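Class I phosphodiesterase PDEB1 (Leishmania major, PDB 2R8Q) is a parasite class I phosphodiesterase whose all-alpha catalytic domain carries a zinc and a magnesium ion and holds 3-isobutyl-1-methylxanthine in a pocket. Local coordinates at residues P55-L67 and F102-T114. Sequence-based numbering, arbitrary orientation.
Sequences PMDAAAGVVYNLL and FYHVVDVCQTLHT. With ZN (zinc ion), chain C.
M56 lays its thioether against the rings of F102 and Y103, at the start of a near-parallel helix pair in the all-helical catalytic domain of the phosphodiesterase (HD) family. The axes of 55-67 and 102-114 run in the same direction, crossing at 22° and coming within 9.9 Å. M56 owes its position to a chain bent at chi2 (-69°), which swings SD to 3.9 Å from F102 CD2; the sulfur meets both rings obliquely, as Met-aromatic contacts, and CE adds an apolar touch 3.4 Å from Y103 CE1. Y103 in turn reaches back along the flank of 55-67: its hydroxyl OH sits 3.3 Å from P55 CB, and its ring edge meets the backbone O of P55. R49 adds a cation-pi contact to the same ring.

One turn on, A59 CB is a small bump that fits against both rings, 3.7 Å from Y103 CE2 and 4.0 Å from F102 CE2. F102 turns its edge to the backbone N of A60, while V106 CG2 of its own helix lies over one face, offset toward the rim. The middle of the pair is valine on valine: V63 CG1 enters the fork of V106, touching both methyls and crossing that side chain at about a right angle. Then the bumps grow larger, L67 CD2 resting on the sulfur of C109 and L66 spreading its two methyls over Q110 and H113. The Q110 amide turns elsewhere, its NE2 bonding to O of F38 and S40.

No hydrogen bond crosses between 55-67 and 102-114; the fit is one of apolar surfaces. On the second helix H104 projects away from this seam and binds zinc through NE2, alongside H140, D141 and D254. At the far end, L66 CD1 sits squarely over the H113 imidazole, 3.7 Å from its centroid and 13° off the ring normal.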
# COMPACT_ATOMS: atom_id res chain seq x y z
N PRO A 55 1.70 29.24 10.45
CA PRO A 55 2.65 28.25 10.99
C PRO A 55 3.00 27.08 10.08
O PRO A 55 4.14 26.60 10.11
CB PRO A 55 1.99 27.83 12.31
CG PRO A 55 0.53 27.97 12.01
CD PRO A 55 0.47 29.28 11.26
N MET A 56 2.05 26.61 9.28
CA MET A 56 2.35 25.51 8.37
C MET A 56 3.30 25.97 7.27
O MET A 56 4.15 25.21 6.82
CB MET A 56 1.06 24.96 7.75
CG MET A 56 0.28 24.04 8.67
SD MET A 56 1.16 22.48 8.93
CE MET A 56 0.20 21.74 10.23
N ASP A 57 3.14 27.22 6.83
CA ASP A 57 4.03 27.76 5.80
C ASP A 57 5.41 27.99 6.41
O ASP A 57 6.44 27.71 5.78
CB ASP A 57 3.49 29.09 5.24
CG ASP A 57 2.27 28.91 4.37
OD1 ASP A 57 2.12 27.84 3.74
OD2 ASP A 57 1.45 29.85 4.29
N ALA A 58 5.44 28.50 7.64
CA ALA A 58 6.71 28.75 8.31
C ALA A 58 7.46 27.43 8.53
O ALA A 58 8.67 27.36 8.35
CB ALA A 58 6.46 29.45 9.65
N ALA A 59 6.74 26.38 8.92
CA ALA A 59 7.36 25.08 9.15
C ALA A 59 7.95 24.53 7.85
O ALA A 59 9.03 23.94 7.84
CB ALA A 59 6.33 24.10 9.72
N ALA A 60 7.23 24.71 6.75
CA ALA A 60 7.70 24.25 5.45
C ALA A 60 8.95 25.05 5.09
O ALA A 60 9.89 24.53 4.48
CB ALA A 60 6.63 24.47 4.40
N GLY A 61 8.96 26.32 5.49
CA GLY A 61 10.10 27.18 5.21
C GLY A 61 11.33 26.77 5.99
O GLY A 61 12.45 26.92 5.51
N VAL A 62 11.12 26.25 7.20
CA VAL A 62 12.23 25.80 8.03
C VAL A 62 12.96 24.68 7.30
O VAL A 62 14.18 24.72 7.14
CB VAL A 62 11.73 25.28 9.40
CG1 VAL A 62 12.86 24.61 10.16
CG2 VAL A 62 11.16 26.45 10.20
N VAL A 63 12.21 23.68 6.84
CA VAL A 63 12.84 22.57 6.14
C VAL A 63 13.42 22.96 4.79
O VAL A 63 14.47 22.45 4.41
CB VAL A 63 11.86 21.37 5.97
CG1 VAL A 63 11.56 20.77 7.33
CG2 VAL A 63 10.60 21.82 5.29
N TYR A 64 12.75 23.84 4.05
CA TYR A 64 13.29 24.23 2.75
C TYR A 64 14.62 24.95 2.93
O TYR A 64 15.58 24.69 2.21
CB TYR A 64 12.32 25.14 1.99
CG TYR A 64 12.90 25.62 0.67
CD1 TYR A 64 13.67 26.78 0.60
CD2 TYR A 64 12.75 24.85 -0.49
CE1 TYR A 64 14.30 27.16 -0.59
CE2 TYR A 64 13.38 25.23 -1.68
CZ TYR A 64 14.15 26.38 -1.73
OH TYR A 64 14.79 26.73 -2.89
N ASN A 65 14.67 25.86 3.90
CA ASN A 65 15.89 26.61 4.17
C ASN A 65 17.01 25.68 4.63
O ASN A 65 18.13 25.72 4.11
CB ASN A 65 15.63 27.66 5.25
CG ASN A 65 16.80 28.60 5.45
OD1 ASN A 65 16.93 29.61 4.76
ND2 ASN A 65 17.68 28.26 6.38
N LEU A 66 16.70 24.84 5.61
CA LEU A 66 17.68 23.92 6.15
C LEU A 66 18.24 22.97 5.09
O LEU A 66 19.46 22.82 4.97
CB LEU A 66 17.08 23.10 7.29
CG LEU A 66 18.02 22.11 7.98
CD1 LEU A 66 19.15 22.86 8.68
CD2 LEU A 66 17.24 21.29 9.00
N LEU A 67 17.36 22.34 4.32
CA LEU A 67 17.80 21.40 3.31
C LEU A 67 18.48 22.04 2.11
O LEU A 67 19.54 21.57 1.68
CB LEU A 67 16.62 20.53 2.84
CG LEU A 67 16.03 19.63 3.93
CD1 LEU A 67 15.01 18.70 3.30
CD2 LEU A 67 17.13 18.82 4.61
N PHE A 102 2.41 17.44 10.50
CA PHE A 102 3.57 17.92 9.77
C PHE A 102 4.70 18.43 10.68
O PHE A 102 5.87 18.25 10.36
CB PHE A 102 3.13 19.02 8.79
CG PHE A 102 4.22 19.51 7.88
CD1 PHE A 102 4.88 18.63 7.02
CD2 PHE A 102 4.56 20.86 7.85
CE1 PHE A 102 5.87 19.10 6.14
CE2 PHE A 102 5.54 21.34 6.97
CZ PHE A 102 6.19 20.46 6.12
N TYR A 103 4.36 19.05 11.80
CA TYR A 103 5.40 19.56 12.69
C TYR A 103 6.31 18.48 13.25
O TYR A 103 7.49 18.73 13.49
CB TYR A 103 4.76 20.35 13.84
CG TYR A 103 3.89 21.49 13.35
CD1 TYR A 103 2.53 21.50 13.62
CD2 TYR A 103 4.43 22.53 12.60
CE1 TYR A 103 1.71 22.54 13.16
CE2 TYR A 103 3.62 23.57 12.13
CZ TYR A 103 2.27 23.57 12.42
OH TYR A 103 1.45 24.58 11.96
N HIS A 104 5.78 17.28 13.45
CA HIS A 104 6.60 16.19 13.96
C HIS A 104 7.68 15.80 12.95
O HIS A 104 8.83 15.58 13.33
CB HIS A 104 5.75 14.95 14.27
CG HIS A 104 6.54 13.69 14.43
ND1 HIS A 104 7.45 13.49 15.45
CD2 HIS A 104 6.55 12.54 13.70
CE1 HIS A 104 7.97 12.28 15.36
NE2 HIS A 104 7.44 11.68 14.30
N VAL A 105 7.33 15.72 11.67
CA VAL A 105 8.35 15.32 10.69
C VAL A 105 9.33 16.45 10.41
O VAL A 105 10.49 16.19 10.10
CB VAL A 105 7.72 14.77 9.38
CG1 VAL A 105 6.85 13.56 9.70
CG2 VAL A 105 6.92 15.84 8.65
N VAL A 106 8.89 17.70 10.54
CA VAL A 106 9.78 18.83 10.35
C VAL A 106 10.79 18.74 11.50
O VAL A 106 12.00 18.93 11.31
CB VAL A 106 9.01 20.17 10.43
CG1 VAL A 106 9.98 21.34 10.57
CG2 VAL A 106 8.15 20.33 9.17
N ASP A 107 10.29 18.43 12.69
CA ASP A 107 11.16 18.29 13.86
C ASP A 107 12.16 17.15 13.68
O ASP A 107 13.34 17.31 13.98
CB ASP A 107 10.31 18.05 15.11
CG ASP A 107 11.16 17.75 16.33
OD1 ASP A 107 12.09 18.53 16.63
OD2 ASP A 107 10.89 16.73 17.01
N VAL A 108 11.70 15.99 13.20
CA VAL A 108 12.62 14.87 13.02
C VAL A 108 13.69 15.22 11.98
O VAL A 108 14.86 14.88 12.15
CB VAL A 108 11.85 13.58 12.61
CG1 VAL A 108 12.83 12.47 12.25
CG2 VAL A 108 10.97 13.13 13.76
N CYS A 109 13.29 15.91 10.92
CA CYS A 109 14.23 16.30 9.87
C CYS A 109 15.30 17.23 10.45
O CYS A 109 16.50 16.99 10.28
CB CYS A 109 13.47 16.99 8.74
SG CYS A 109 14.49 17.53 7.33
N GLN A 110 14.86 18.27 11.14
CA GLN A 110 15.78 19.23 11.74
C GLN A 110 16.69 18.57 12.78
O GLN A 110 17.89 18.86 12.85
CB GLN A 110 14.98 20.37 12.39
CG GLN A 110 15.78 21.59 12.84
CD GLN A 110 16.41 21.43 14.21
OE1 GLN A 110 15.82 20.84 15.12
NE2 GLN A 110 17.62 21.96 14.38
N THR A 111 16.12 17.67 13.56
CA THR A 111 16.87 16.96 14.59
C THR A 111 17.95 16.08 13.96
O THR A 111 19.08 16.02 14.45
CB THR A 111 15.93 16.09 15.45
OG1 THR A 111 14.97 16.94 16.10
CG2 THR A 111 16.71 15.31 16.49
N LEU A 112 17.61 15.39 12.88
CA LEU A 112 18.58 14.53 12.22
C LEU A 112 19.74 15.37 11.68
O LEU A 112 20.88 14.92 11.68
CB LEU A 112 17.93 13.74 11.08
CG LEU A 112 17.02 12.61 11.57
CD1 LEU A 112 16.31 11.98 10.39
CD2 LEU A 112 17.85 11.57 12.31
N HIS A 113 19.44 16.58 11.22
CA HIS A 113 20.50 17.44 10.71
C HIS A 113 21.46 17.69 11.87
O HIS A 113 22.68 17.60 11.69
CB HIS A 113 19.93 18.76 10.18
CG HIS A 113 20.95 19.65 9.54
ND1 HIS A 113 21.88 20.36 10.27
CD2 HIS A 113 21.19 19.94 8.24
CE1 HIS A 113 22.65 21.05 9.45
NE2 HIS A 113 22.25 20.81 8.21
N THR A 114 20.94 17.98 13.06
CA THR A 114 21.83 18.23 14.19
C THR A 114 22.66 17.00 14.55
O THR A 114 23.80 17.12 14.98
CB THR A 114 21.07 18.73 15.46
OG1 THR A 114 20.30 17.67 16.03
CG2 THR A 114 20.16 19.89 15.10
ZN ZN C . 7.61 9.58 13.68
O HOH W 1 7.57 7.43 13.60
O HOH W 2 6.55 9.00 15.62